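Local structure of beta-xylosidase (Uncultured organism, 4MLG) at residues 58-63 / 283-288; 110-115 / 123-128; 243-248 / 261-266. The protein probably hydrolyses xylo-oligosaccharides from their non-reducing ends to release xylose, as a calcium-containing beta-xylosidase of glycoside hydrolase family 43 with a beta-propeller fold. All blocks are in the same frame, centred on the assembly; numbering follows the deposited sequence.

Interaction 1. Residues 58-63 / 283-288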
ATOM      1  N   ASP A  58      11.871  14.058 -37.196  1.00 86.79           N
ATOM      2  CA  ASP A  58      10.841  14.839 -37.870  1.00 87.40           C
ATOM      3  C   ASP A  58       9.484  14.167 -37.684  1.00 83.86           C
ATOM      4  O   ASP A  58       9.280  13.033 -38.115  1.00 83.28           O
ATOM      5  CB  ASP A  58      11.163  14.982 -39.357  1.00 93.19           C
ATOM      6  CG  ASP A  58      10.151  15.835 -40.092  1.00 96.86           C
ATOM      7  OD1 ASP A  58       9.616  16.784 -39.480  1.00 97.18           O
ATOM      8  OD2 ASP A  58       9.889  15.555 -41.280  1.00 99.00           O
ATOM      9  N   VAL A  59       8.590  14.830 -36.974  1.00 81.85           N
ATOM     10  CA  VAL A  59       7.313  14.228 -36.660  1.00 79.30           C
ATOM     11  C   VAL A  59       6.470  13.965 -37.899  1.00 81.76           C
ATOM     12  O   VAL A  59       5.886  12.904 -38.044  1.00 81.33           O
ATOM     13  CB  VAL A  59       6.518  15.113 -35.686  1.00 75.41           C
ATOM     14  CG1 VAL A  59       5.159  14.511 -35.407  1.00 73.08           C
ATOM     15  CG2 VAL A  59       7.278  15.285 -34.394  1.00 73.39           C
ATOM     16  N   GLU A  60       6.399  14.951 -38.782  1.00 84.58           N
ATOM     17  CA  GLU A  60       5.591  14.827 -39.992  1.00 87.45           C
ATOM     18  C   GLU A  60       6.000  13.854 -41.103  1.00 88.69           C
ATOM     19  O   GLU A  60       5.158  13.143 -41.622  1.00 88.73           O
ATOM     20  CB  GLU A  60       5.305  16.204 -40.556  1.00 91.31           C
ATOM     21  CG  GLU A  60       4.261  16.936 -39.748  1.00 92.60           C
ATOM     22  CD  GLU A  60       4.524  18.408 -39.695  1.00 95.93           C
ATOM     23  OE1 GLU A  60       5.690  18.779 -39.508  1.00 97.36           O
ATOM     24  OE2 GLU A  60       3.566  19.180 -39.840  1.00 97.57           O
ATOM     25  N   GLN A  61       7.268  13.817 -41.481  1.00 90.71           N
ATOM     26  CA  GLN A  61       7.715  12.839 -42.474  1.00 92.65           C
ATOM     27  C   GLN A  61       8.898  11.992 -42.026  1.00 93.82           C
ATOM     28  O   GLN A  61       9.450  11.229 -42.806  1.00 96.34           O
ATOM     29  CB  GLN A  61       7.986  13.489 -43.834  1.00 93.67           C
ATOM     30  CG  GLN A  61       7.467  12.666 -45.006  1.00 93.73           C
ATOM     31  CD  GLN A  61       6.690  13.486 -46.014  1.00 93.92           C
ATOM     32  OE1 GLN A  61       6.796  14.708 -46.051  1.00 93.81           O
ATOM     33  NE2 GLN A  61       5.912  12.817 -46.846  1.00 94.28           N
ATOM     34  N   GLY A  62       9.288  12.148 -40.767  1.00 92.38           N
ATOM     35  CA  GLY A  62      10.455  11.482 -40.218  1.00 93.01           C
ATOM     36  C   GLY A  62      10.386   9.986 -39.967  1.00 93.54           C
ATOM     37  O   GLY A  62       9.338   9.442 -39.698  1.00 91.91           O
ATOM     38  N   GLU A  63      11.523   9.314 -40.045  1.00 95.35           N
ATOM     39  CA  GLU A  63      11.597   7.915 -39.652  1.00 95.21           C
ATOM     40  C   GLU A  63      11.443   7.753 -38.142  1.00 90.89           C
ATOM     41  O   GLU A  63      11.874   8.600 -37.379  1.00 89.89           O
ATOM     42  CB  GLU A  63      12.913   7.288 -40.108  1.00 99.28           C
ATOM     43  CG  GLU A  63      13.070   5.855 -39.641  1.00100.13           C
ATOM     44  CD  GLU A  63      14.378   5.230 -40.052  1.00103.74           C
ATOM     45  OE1 GLU A  63      15.002   4.570 -39.199  1.00103.90           O
ATOM     46  OE2 GLU A  63      14.773   5.384 -41.222  1.00106.56           O
ATOM     47  N   LYS A 283       6.022  23.758 -34.133  1.00 80.04           N
ATOM     48  CA  LYS A 283       4.641  23.296 -34.240  1.00 78.51           C
ATOM     49  C   LYS A 283       4.243  22.416 -33.061  1.00 75.49           C
ATOM     50  O   LYS A 283       5.065  21.677 -32.518  1.00 75.62           O
ATOM     51  CB  LYS A 283       4.426  22.538 -35.550  1.00 79.74           C
ATOM     52  CG  LYS A 283       4.751  23.347 -36.789  1.00 83.04           C
ATOM     53  CD  LYS A 283       4.527  22.536 -38.051  1.00 84.73           C
ATOM     54  CE  LYS A 283       4.884  23.346 -39.286  1.00 88.41           C
ATOM     55  NZ  LYS A 283       4.684  22.572 -40.542  1.00 89.69           N
ATOM     56  N   TRP A 284       2.975  22.499 -32.670  1.00 72.94           N
ATOM     57  CA  TRP A 284       2.458  21.691 -31.574  1.00 70.32           C
ATOM     58  C   TRP A 284       1.801  20.420 -32.103  1.00 69.57           C
ATOM     59  O   TRP A 284       1.193  20.425 -33.174  1.00 71.50           O
ATOM     60  CB  TRP A 284       1.463  22.497 -30.737  1.00 69.17           C
ATOM     61  CG  TRP A 284       2.103  23.588 -29.932  1.00 69.89           C
ATOM     62  CD1 TRP A 284       2.452  24.834 -30.369  1.00 71.59           C
ATOM     63  CD2 TRP A 284       2.469  23.532 -28.548  1.00 69.07           C
ATOM     64  NE1 TRP A 284       3.014  25.554 -29.343  1.00 71.52           N
ATOM     65  CE2 TRP A 284       3.035  24.779 -28.214  1.00 70.08           C
ATOM     66  CE3 TRP A 284       2.373  22.548 -27.558  1.00 67.80           C
ATOM     67  CZ2 TRP A 284       3.504  25.068 -26.932  1.00 70.14           C
ATOM     68  CZ3 TRP A 284       2.838  22.837 -26.287  1.00 67.40           C
ATOM     69  CH2 TRP A 284       3.396  24.085 -25.985  1.00 68.90           C
ATOM     70  N   TYR A 285       1.931  19.332 -31.349  1.00 66.70           N
ATOM     71  CA  TYR A 285       1.377  18.046 -31.759  1.00 65.07           C
ATOM     72  C   TYR A 285       0.583  17.387 -30.635  1.00 64.05           C
ATOM     73  O   TYR A 285       0.932  17.510 -29.461  1.00 64.52           O
ATOM     74  CB  TYR A 285       2.493  17.109 -32.231  1.00 64.50           C
ATOM     75  CG  TYR A 285       3.255  17.625 -33.429  1.00 66.06           C
ATOM     76  CD1 TYR A 285       2.828  17.343 -34.721  1.00 67.59           C
ATOM     77  CD2 TYR A 285       4.398  18.398 -33.272  1.00 67.18           C
ATOM     78  CE1 TYR A 285       3.519  17.816 -35.822  1.00 69.83           C
ATOM     79  CE2 TYR A 285       5.095  18.876 -34.365  1.00 69.72           C
ATOM     80  CZ  TYR A 285       4.651  18.581 -35.639  1.00 70.64           C
ATOM     81  OH  TYR A 285       5.341  19.052 -36.732  1.00 71.64           O
ATOM     82  N   LEU A 286      -0.488  16.692 -31.004  1.00 62.88           N
ATOM     83  CA  LEU A 286      -1.279  15.939 -30.038  1.00 60.75           C
ATOM     84  C   LEU A 286      -1.089  14.444 -30.257  1.00 60.97           C
ATOM     85  O   LEU A 286      -1.813  13.827 -31.039  1.00 62.58           O
ATOM     86  CB  LEU A 286      -2.762  16.299 -30.151  1.00 60.25           C
ATOM     87  CG  LEU A 286      -3.714  15.566 -29.199  1.00 58.24           C
ATOM     88  CD1 LEU A 286      -3.473  15.996 -27.760  1.00 57.37           C
ATOM     89  CD2 LEU A 286      -5.167  15.782 -29.597  1.00 58.54           C
ATOM     90  N   PHE A 287      -0.104  13.865 -29.577  1.00 59.41           N
ATOM     91  CA  PHE A 287       0.112  12.427 -29.640  1.00 58.28           C
ATOM     92  C   PHE A 287      -1.014  11.721 -28.899  1.00 57.29           C
ATOM     93  O   PHE A 287      -1.351  12.099 -27.781  1.00 57.25           O
ATOM     94  CB  PHE A 287       1.460  12.052 -29.023  1.00 57.83           C
ATOM     95  CG  PHE A 287       2.646  12.562 -29.793  1.00 57.89           C
ATOM     96  CD1 PHE A 287       3.288  11.752 -30.716  1.00 57.39           C
ATOM     97  CD2 PHE A 287       3.121  13.847 -29.592  1.00 59.12           C
ATOM     98  CE1 PHE A 287       4.379  12.216 -31.424  1.00 58.50           C
ATOM     99  CE2 PHE A 287       4.211  14.315 -30.298  1.00 60.25           C
ATOM    100  CZ  PHE A 287       4.839  13.499 -31.216  1.00 59.90           C
ATOM    101  N   HIS A 288      -1.598  10.706 -29.526  1.00 56.68           N
ATOM    102  CA  HIS A 288      -2.690   9.951 -28.917  1.00 55.31           C
ATOM    103  C   HIS A 288      -2.792   8.561 -29.537  1.00 54.37           C
ATOM    104  O   HIS A 288      -1.836   8.084 -30.145  1.00 53.26           O
ATOM    105  CB  HIS A 288      -4.016  10.707 -29.053  1.00 55.71           C
ATOM    106  CG  HIS A 288      -4.384  11.043 -30.465  1.00 57.11           C
ATOM    107  ND1 HIS A 288      -3.703  11.982 -31.209  1.00 57.97           N
ATOM    108  CD2 HIS A 288      -5.370  10.573 -31.265  1.00 57.36           C
ATOM    109  CE1 HIS A 288      -4.249  12.072 -32.409  1.00 58.66           C
ATOM    110  NE2 HIS A 288      -5.264  11.227 -32.467  1.00 58.60           N
TER

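Interaction 2. Residues 110-115 / 123-128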
ATOM      1  N   ILE A 110       3.315   3.980  -7.462  1.00 53.48           N
ATOM      2  CA  ILE A 110       4.127   4.604  -8.498  1.00 56.33           C
ATOM      3  C   ILE A 110       5.610   4.437  -8.190  1.00 57.98           C
ATOM      4  O   ILE A 110       6.078   4.828  -7.121  1.00 60.29           O
ATOM      5  CB  ILE A 110       3.789   6.097  -8.655  1.00 59.28           C
ATOM      6  CG1 ILE A 110       2.338   6.265  -9.109  1.00 59.65           C
ATOM      7  CG2 ILE A 110       4.736   6.762  -9.647  1.00 61.59           C
ATOM      8  CD1 ILE A 110       1.899   7.707  -9.260  1.00 60.11           C
ATOM      9  N   GLY A 111       6.344   3.851  -9.130  1.00 57.81           N
ATOM     10  CA  GLY A 111       7.758   3.590  -8.935  1.00 59.38           C
ATOM     11  C   GLY A 111       8.643   4.478  -9.787  1.00 59.79           C
ATOM     12  O   GLY A 111       8.165   5.144 -10.709  1.00 59.75           O
ATOM     13  N   VAL A 112       9.937   4.484  -9.479  1.00 59.23           N
ATOM     14  CA  VAL A 112      10.896   5.308 -10.204  1.00 59.82           C
ATOM     15  C   VAL A 112      11.980   4.463 -10.871  1.00 59.24           C
ATOM     16  O   VAL A 112      12.581   3.595 -10.238  1.00 59.44           O
ATOM     17  CB  VAL A 112      11.564   6.340  -9.275  1.00 62.31           C
ATOM     18  CG1 VAL A 112      12.615   7.141 -10.030  1.00 63.46           C
ATOM     19  CG2 VAL A 112      10.519   7.264  -8.672  1.00 62.99           C
ATOM     20  N   ALA A 113      12.216   4.720 -12.155  1.00 58.38           N
ATOM     21  CA  ALA A 113      13.304   4.079 -12.884  1.00 59.14           C
ATOM     22  C   ALA A 113      14.232   5.150 -13.450  1.00 60.46           C
ATOM     23  O   ALA A 113      13.771   6.148 -14.002  1.00 60.75           O
ATOM     24  CB  ALA A 113      12.755   3.199 -13.988  1.00 58.21           C
ATOM     25  N   ILE A 114      15.539   4.937 -13.317  1.00 61.85           N
ATOM     26  CA  ILE A 114      16.525   5.957 -13.665  1.00 64.08           C
ATOM     27  C   ILE A 114      17.442   5.527 -14.813  1.00 67.58           C
ATOM     28  O   ILE A 114      17.812   4.357 -14.916  1.00 68.02           O
ATOM     29  CB  ILE A 114      17.389   6.324 -12.438  1.00 64.75           C
ATOM     30  CG1 ILE A 114      16.508   6.530 -11.202  1.00 63.92           C
ATOM     31  CG2 ILE A 114      18.226   7.565 -12.711  1.00 66.35           C
ATOM     32  CD1 ILE A 114      17.278   6.907  -9.954  1.00 64.28           C
ATOM     33  N   SER A 115      17.797   6.478 -15.674  1.00 71.29           N
ATOM     34  CA  SER A 115      18.736   6.232 -16.765  1.00 76.20           C
ATOM     35  C   SER A 115      19.620   7.454 -17.011  1.00 80.76           C
ATOM     36  O   SER A 115      19.258   8.575 -16.650  1.00 80.79           O
ATOM     37  CB  SER A 115      17.989   5.861 -18.047  1.00 75.82           C
ATOM     38  OG  SER A 115      18.890   5.657 -19.122  1.00 77.52           O
ATOM     39  N   ILE A 123      16.866   1.689 -14.852  1.00 66.89           N
ATOM     40  CA  ILE A 123      16.996   0.831 -13.681  1.00 64.48           C
ATOM     41  C   ILE A 123      16.034   1.280 -12.585  1.00 61.87           C
ATOM     42  O   ILE A 123      16.139   2.399 -12.080  1.00 61.81           O
ATOM     43  CB  ILE A 123      18.436   0.826 -13.139  1.00 65.40           C
ATOM     44  CG1 ILE A 123      19.407   0.360 -14.225  1.00 67.22           C
ATOM     45  CG2 ILE A 123      18.541  -0.063 -11.910  1.00 64.66           C
ATOM     46  CD1 ILE A 123      20.851   0.311 -13.775  1.00 69.53           C
ATOM     47  N   PRO A 124      15.090   0.403 -12.216  1.00 59.11           N
ATOM     48  CA  PRO A 124      14.038   0.736 -11.250  1.00 57.41           C
ATOM     49  C   PRO A 124      14.531   0.704  -9.810  1.00 58.90           C
ATOM     50  O   PRO A 124      15.460  -0.036  -9.487  1.00 60.96           O
ATOM     51  CB  PRO A 124      13.015  -0.379 -11.467  1.00 55.03           C
ATOM     52  CG  PRO A 124      13.834  -1.544 -11.893  1.00 55.23           C
ATOM     53  CD  PRO A 124      14.965  -0.978 -12.713  1.00 57.47           C
ATOM     54  N   GLN A 125      13.909   1.509  -8.956  1.00 57.90           N
ATOM     55  CA  GLN A 125      14.173   1.451  -7.527  1.00 58.45           C
ATOM     56  C   GLN A 125      13.516   0.194  -6.978  1.00 58.40           C
ATOM     57  O   GLN A 125      12.618  -0.363  -7.606  1.00 59.27           O
ATOM     58  CB  GLN A 125      13.621   2.691  -6.824  1.00 57.47           C
ATOM     59  CG  GLN A 125      14.248   3.999  -7.282  1.00 57.83           C
ATOM     60  CD  GLN A 125      15.715   4.107  -6.914  1.00 59.07           C
ATOM     61  OE1 GLN A 125      16.587   3.618  -7.632  1.00 59.96           O
ATOM     62  NE2 GLN A 125      15.994   4.756  -5.789  1.00 59.78           N
ATOM     63  N   GLU A 126      13.957  -0.256  -5.810  1.00 58.71           N
ATOM     64  CA  GLU A 126      13.467  -1.518  -5.267  1.00 58.93           C
ATOM     65  C   GLU A 126      12.086  -1.394  -4.633  1.00 54.56           C
ATOM     66  O   GLU A 126      11.402  -2.394  -4.419  1.00 52.35           O
ATOM     67  CB  GLU A 126      14.468  -2.095  -4.267  1.00 62.96           C
ATOM     68  CG  GLU A 126      15.829  -2.381  -4.872  1.00 67.47           C
ATOM     69  CD  GLU A 126      16.795  -2.978  -3.875  1.00 73.52           C
ATOM     70  OE1 GLU A 126      16.352  -3.342  -2.764  1.00 74.38           O
ATOM     71  OE2 GLU A 126      17.995  -3.081  -4.199  1.00 77.40           O
ATOM     72  N   ASN A 127      11.676  -0.164  -4.339  1.00 53.44           N
ATOM     73  CA  ASN A 127      10.382   0.078  -3.712  1.00 52.35           C
ATOM     74  C   ASN A 127       9.652   1.258  -4.345  1.00 54.63           C
ATOM     75  O   ASN A 127      10.285   2.174  -4.871  1.00 57.20           O
ATOM     76  CB  ASN A 127      10.547   0.303  -2.206  1.00 50.58           C
ATOM     77  CG  ASN A 127      11.046  -0.934  -1.484  1.00 49.50           C
ATOM     78  OD1 ASN A 127      12.246  -1.094  -1.264  1.00 49.76           O
ATOM     79  ND2 ASN A 127      10.125  -1.816  -1.112  1.00 48.01           N
ATOM     80  N   PRO A 128       8.311   1.235  -4.307  1.00 53.87           N
ATOM     81  CA  PRO A 128       7.540   2.346  -4.868  1.00 52.75           C
ATOM     82  C   PRO A 128       7.692   3.609  -4.029  1.00 52.75           C
ATOM     83  O   PRO A 128       8.138   3.534  -2.885  1.00 53.90           O
ATOM     84  CB  PRO A 128       6.098   1.838  -4.792  1.00 52.35           C
ATOM     85  CG  PRO A 128       6.106   0.854  -3.676  1.00 52.48           C
ATOM     86  CD  PRO A 128       7.439   0.176  -3.770  1.00 53.78           C
TER
HETATM   87  O   HOH W   1      10.199   3.950  -6.567  1.00 61.47           O
HETATM   88  O   HOH W   2      10.926   1.159  -8.864  1.00 62.40           O

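Interaction 3. Residues 243-248 / 261-266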
ATOM      1  N   THR A 243     -17.056   9.210 -21.595  1.00 53.93           N
ATOM      2  CA  THR A 243     -17.556  10.104 -22.633  1.00 53.67           C
ATOM      3  C   THR A 243     -16.520  10.252 -23.742  1.00 53.44           C
ATOM      4  O   THR A 243     -16.748  10.949 -24.731  1.00 52.80           O
ATOM      5  CB  THR A 243     -17.959  11.482 -22.078  1.00 53.42           C
ATOM      6  OG1 THR A 243     -16.912  11.992 -21.245  1.00 53.86           O
ATOM      7  CG2 THR A 243     -19.240  11.371 -21.265  1.00 51.67           C
ATOM      8  N   HIS A 244     -15.380   9.587 -23.558  1.00 54.35           N
ATOM      9  CA  HIS A 244     -14.359   9.452 -24.596  1.00 57.52           C
ATOM     10  C   HIS A 244     -13.817  10.787 -25.113  1.00 60.14           C
ATOM     11  O   HIS A 244     -13.545  10.931 -26.304  1.00 60.90           O
ATOM     12  CB  HIS A 244     -14.897   8.617 -25.767  1.00 59.01           C
ATOM     13  CG  HIS A 244     -15.639   7.386 -25.343  1.00 59.95           C
ATOM     14  ND1 HIS A 244     -16.932   7.421 -24.869  1.00 60.73           N
ATOM     15  CD2 HIS A 244     -15.269   6.083 -25.327  1.00 60.72           C
ATOM     16  CE1 HIS A 244     -17.326   6.195 -24.575  1.00 61.64           C
ATOM     17  NE2 HIS A 244     -16.335   5.364 -24.844  1.00 61.64           N
ATOM     18  N   LEU A 245     -13.653  11.755 -24.217  1.00 60.41           N
ATOM     19  CA  LEU A 245     -13.174  13.077 -24.610  1.00 59.33           C
ATOM     20  C   LEU A 245     -11.809  13.392 -24.013  1.00 59.96           C
ATOM     21  O   LEU A 245     -11.470  12.920 -22.928  1.00 61.13           O
ATOM     22  CB  LEU A 245     -14.160  14.159 -24.168  1.00 57.90           C
ATOM     23  CG  LEU A 245     -15.620  14.028 -24.585  1.00 56.89           C
ATOM     24  CD1 LEU A 245     -16.463  15.054 -23.851  1.00 55.63           C
ATOM     25  CD2 LEU A 245     -15.760  14.196 -26.085  1.00 58.67           C
ATOM     26  N   ILE A 246     -11.031  14.193 -24.732  1.00 59.73           N
ATOM     27  CA  ILE A 246      -9.833  14.798 -24.170  1.00 59.36           C
ATOM     28  C   ILE A 246     -10.088  16.292 -24.004  1.00 59.96           C
ATOM     29  O   ILE A 246     -10.016  17.056 -24.967  1.00 60.92           O
ATOM     30  CB  ILE A 246      -8.592  14.570 -25.056  1.00 59.49           C
ATOM     31  CG1 ILE A 246      -8.257  13.080 -25.128  1.00 58.53           C
ATOM     32  CG2 ILE A 246      -7.392  15.336 -24.510  1.00 58.85           C
ATOM     33  CD1 ILE A 246      -7.755  12.502 -23.820  1.00 57.78           C
ATOM     34  N   CYS A 247     -10.412  16.699 -22.780  1.00 58.82           N
ATOM     35  CA  CYS A 247     -10.718  18.094 -22.496  1.00 59.64           C
ATOM     36  C   CYS A 247      -9.480  18.824 -21.993  1.00 60.31           C
ATOM     37  O   CYS A 247      -8.411  18.226 -21.862  1.00 61.54           O
ATOM     38  CB  CYS A 247     -11.846  18.197 -21.469  1.00 59.52           C
ATOM     39  SG  CYS A 247     -13.423  17.499 -22.020  1.00 54.16           S
ATOM     40  N   TYR A 248      -9.622  20.116 -21.719  1.00 59.69           N
ATOM     41  CA  TYR A 248      -8.514  20.892 -21.175  1.00 59.26           C
ATOM     42  C   TYR A 248      -8.996  22.087 -20.361  1.00 59.06           C
ATOM     43  O   TYR A 248     -10.077  22.627 -20.603  1.00 58.89           O
ATOM     44  CB  TYR A 248      -7.568  21.352 -22.288  1.00 59.47           C
ATOM     45  CG  TYR A 248      -8.060  22.546 -23.076  1.00 60.05           C
ATOM     46  CD1 TYR A 248      -7.534  23.813 -22.854  1.00 61.01           C
ATOM     47  CD2 TYR A 248      -9.044  22.405 -24.044  1.00 60.27           C
ATOM     48  CE1 TYR A 248      -7.977  24.906 -23.574  1.00 62.63           C
ATOM     49  CE2 TYR A 248      -9.494  23.493 -24.768  1.00 62.05           C
ATOM     50  CZ  TYR A 248      -8.958  24.741 -24.529  1.00 63.17           C
ATOM     51  OH  TYR A 248      -9.403  25.827 -25.247  1.00 64.44           O
ATOM     52  N   ARG A 261     -12.231  24.687 -20.225  1.00 59.03           N
ATOM     53  CA  ARG A 261     -12.293  25.520 -21.420  1.00 61.14           C
ATOM     54  C   ARG A 261     -13.071  24.866 -22.556  1.00 60.44           C
ATOM     55  O   ARG A 261     -14.022  25.448 -23.076  1.00 60.98           O
ATOM     56  CB  ARG A 261     -10.885  25.895 -21.883  1.00 63.71           C
ATOM     57  CG  ARG A 261     -10.203  26.914 -20.988  1.00 67.65           C
ATOM     58  CD  ARG A 261     -10.930  28.245 -21.053  1.00 72.72           C
ATOM     59  NE  ARG A 261     -10.546  29.143 -19.970  1.00 76.37           N
ATOM     60  CZ  ARG A 261     -11.414  29.810 -19.215  1.00 78.25           C
ATOM     61  NH1 ARG A 261     -12.717  29.681 -19.429  1.00 78.09           N
ATOM     62  NH2 ARG A 261     -10.981  30.605 -18.247  1.00 78.92           N
ATOM     63  N   GLY A 262     -12.670  23.659 -22.942  1.00 58.85           N
ATOM     64  CA  GLY A 262     -13.331  22.973 -24.036  1.00 58.67           C
ATOM     65  C   GLY A 262     -12.839  21.562 -24.297  1.00 57.01           C
ATOM     66  O   GLY A 262     -12.364  20.875 -23.392  1.00 55.19           O
ATOM     67  N   VAL A 263     -12.963  21.132 -25.548  1.00 57.11           N
ATOM     68  CA  VAL A 263     -12.590  19.780 -25.944  1.00 54.25           C
ATOM     69  C   VAL A 263     -11.443  19.807 -26.948  1.00 54.27           C
ATOM     70  O   VAL A 263     -11.509  20.511 -27.955  1.00 55.71           O
ATOM     71  CB  VAL A 263     -13.790  19.038 -26.571  1.00 53.61           C
ATOM     72  CG1 VAL A 263     -13.376  17.655 -27.062  1.00 53.10           C
ATOM     73  CG2 VAL A 263     -14.934  18.936 -25.573  1.00 52.85           C
ATOM     74  N   ILE A 264     -10.391  19.045 -26.670  1.00 54.19           N
ATOM     75  CA  ILE A 264      -9.272  18.934 -27.598  1.00 55.45           C
ATOM     76  C   ILE A 264      -9.530  17.826 -28.612  1.00 58.20           C
ATOM     77  O   ILE A 264      -9.299  18.000 -29.809  1.00 58.97           O
ATOM     78  CB  ILE A 264      -7.946  18.640 -26.867  1.00 52.37           C
ATOM     79  CG1 ILE A 264      -7.648  19.722 -25.829  1.00 51.63           C
ATOM     80  CG2 ILE A 264      -6.796  18.536 -27.856  1.00 52.08           C
ATOM     81  CD1 ILE A 264      -6.304  19.551 -25.149  1.00 51.36           C
ATOM     82  N   LEU A 265     -10.018  16.689 -28.125  1.00 59.62           N
ATOM     83  CA  LEU A 265     -10.226  15.521 -28.973  1.00 61.30           C
ATOM     84  C   LEU A 265     -11.604  14.889 -28.782  1.00 61.92           C
ATOM     85  O   LEU A 265     -11.981  14.513 -27.672  1.00 62.14           O
ATOM     86  CB  LEU A 265      -9.136  14.479 -28.711  1.00 61.66           C
ATOM     87  CG  LEU A 265      -9.084  13.293 -29.675  1.00 62.81           C
ATOM     88  CD1 LEU A 265      -8.732  13.769 -31.074  1.00 64.94           C
ATOM     89  CD2 LEU A 265      -8.091  12.245 -29.193  1.00 61.39           C
ATOM     90  N   THR A 266     -12.349  14.777 -29.879  1.00 62.59           N
ATOM     91  CA  THR A 266     -13.635  14.084 -29.894  1.00 62.09           C
ATOM     92  C   THR A 266     -13.385  12.574 -29.800  1.00 59.41           C
ATOM     93  O   THR A 266     -12.253  12.135 -30.006  1.00 59.43           O
ATOM     94  CB  THR A 266     -14.412  14.420 -31.183  1.00 64.45           C
ATOM     95  OG1 THR A 266     -13.640  14.033 -32.326  1.00 66.89           O
ATOM     96  CG2 THR A 266     -14.704  15.910 -31.255  1.00 65.46           C
TER
HETATM   97  O   HOH W   3     -11.234  11.308 -27.388  1.00 61.73           O

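Interaction 1. Residues 58-63 / 283-288
Val59 lays its CG1 methyl over one face of the Tyr285 ring. This is the packed side of the contact. Val59 CG1 stands 3.9 Å from the centroid of the Tyr285 ring, 20° off the ring normal, in a CH-pi contact. Val59 CG1 is displaced toward the rim, 3.7 Å from Tyr285 CE1. Val59 CG1 lies anti to the backbone N (chi1 178°), which carries it over the tyrosine and, more loosely, to 4.3 Å from Phe287 CZ. The Val59 side chain also touches Val305 and Leu25, in an apolar seam. The seam joins two blades of the beta-propeller typical of this family: residues 58-63 link strands 50-56 and 64-72, and 283-288 lies between strands 276-280 and 302-308 in the neighbouring sheet. Toward solvent the contact is polar and looser. The carboxylate of Glu60 stands almost square to the Tyr285 ring, 85° between planes. Glu60 OE1 lies at the ring edge, 2.8 Å from Tyr285 OH, in a weak hydrogen bond whose proton may go elsewhere. Glu60 OE2 is hydrogen-bonded to the N-terminal N of Met1. The salt bridge from Glu60 OE2 to Lys283 NZ is long, at 3.6 Å. With an alanine in place of Glu60, Met1 N and Lys283 NZ would probably lose their carboxylate, and Tyr285 OH its partner at OE1. Lys283 and Glu60 cross at about a right angle.

Interaction 2. Residues 110-115 / 123-128
Ile114 and Ile123 face each other as an antiparallel hydrogen-bonded pair. Ile114 N gives to Ile123 O at 2.9 Å, and Ile123 N gives to Ile114 O at 2.8 Å. Next to them, Ala113 and Pro124 form a non-hydrogen-bonded pair. The proline has no N-H to give, and at this position none is needed. Ala113 CB and Pro124 CB lie 4.4 Å apart on the same side of the sheet. A third bond runs from Gln125 N to Val112 O at 2.8 Å, with a C=O...N angle of 176°. The side chain of Gln125 folds back over the same carbonyl, its CG 3.4 Å from Val112 O. The bend at chi2 (-66°) brings its OE1 near Ile114 CD1.

Beyond Gln125 the chains part and waters fill in. One water accepts a hydrogen bond from Val112 N and donates to Asn127 O. A second gives to both Val112 O and Gln125 O. Pro128 closes the far end, with CB 3.8 Å from Ile110 O. Further out, Asn127 packs on Asn127 of the second subunit. Strand 123-124 is the short outer strand of a four-stranded antiparallel propeller blade, and strand 108-115 pairs on its other side with strand 94-102.

Interaction 3. Residues 243-248 / 261-266
Tyr248 packs across the hairpin against Ile264 and Arg261. Its CG sits between the backbone N and the carbonyl carbon (chi1 78°), which turns the ring over the partner strand. Tyr248 CB meets Ile264 CD1 at 3.6 Å. CG touches the same isoleucine, and Tyr248 CD2 comes to 3.5 Å from Ile264 CG1. CD1 and CE1 approach Arg261 CB. Tyr248 CE2 reaches the backbone of Gly262, 3.7 Å from Gly262 N. Tyr248 CZ lies 3.5 Å from Arg261 CB, which stands over one face of the ring, offset toward the rim, in a CH-pi contact. The tip, Tyr248 OH, is hydrogen-bonded to the backbone N of Ile316. Arg261 bends away at chi2, and its NE is hydrogen-bonded to Thr250 OG1.

The strands are antiparallel and carry a classic beta bulge. Ile264 and Leu265 both face Ile246, and Ile246 O accepts from both of their N atoms. Ile264 N is 2.6 Å from Ile246 O, while Leu265 N is 3.2 Å from the same Ile246 O and lies in the carbonyl plane on a lone pair. Ile246 N gives to Leu265 O, also in plane, at an N-H...O angle of 171°. Beside this bond Ile246 CB and Leu265 CB stand 3.7 Å apart. One carbonyl gripped by two donors probably fixes the corner at Ile264, while Ile246 and Leu265 pack carbon against carbon on the face they share with Tyr248.

In the fold
Interactions 1 and 3 belong to adjoining parts of the propeller and touch. Leu286 CD2 meets Ile264 CG2 at 3.6 Å, and His288 CD2 meets Leu265 CD2 at 3.8 Å. Their centres are 20 Å apart. Interaction 2 stands alone: its centre is 29 Å from that of interaction 1 and 32 Å from that of interaction 3, across the chain centre from the latter. Along the chain, interaction 1 encloses both hairpins. The calcium site includes Asp85 and His274. The side chains of Ile246, Phe287 and Ile110 are about 9, 10 and 11 Å from the calcium, so none of these contacts forms the metal site.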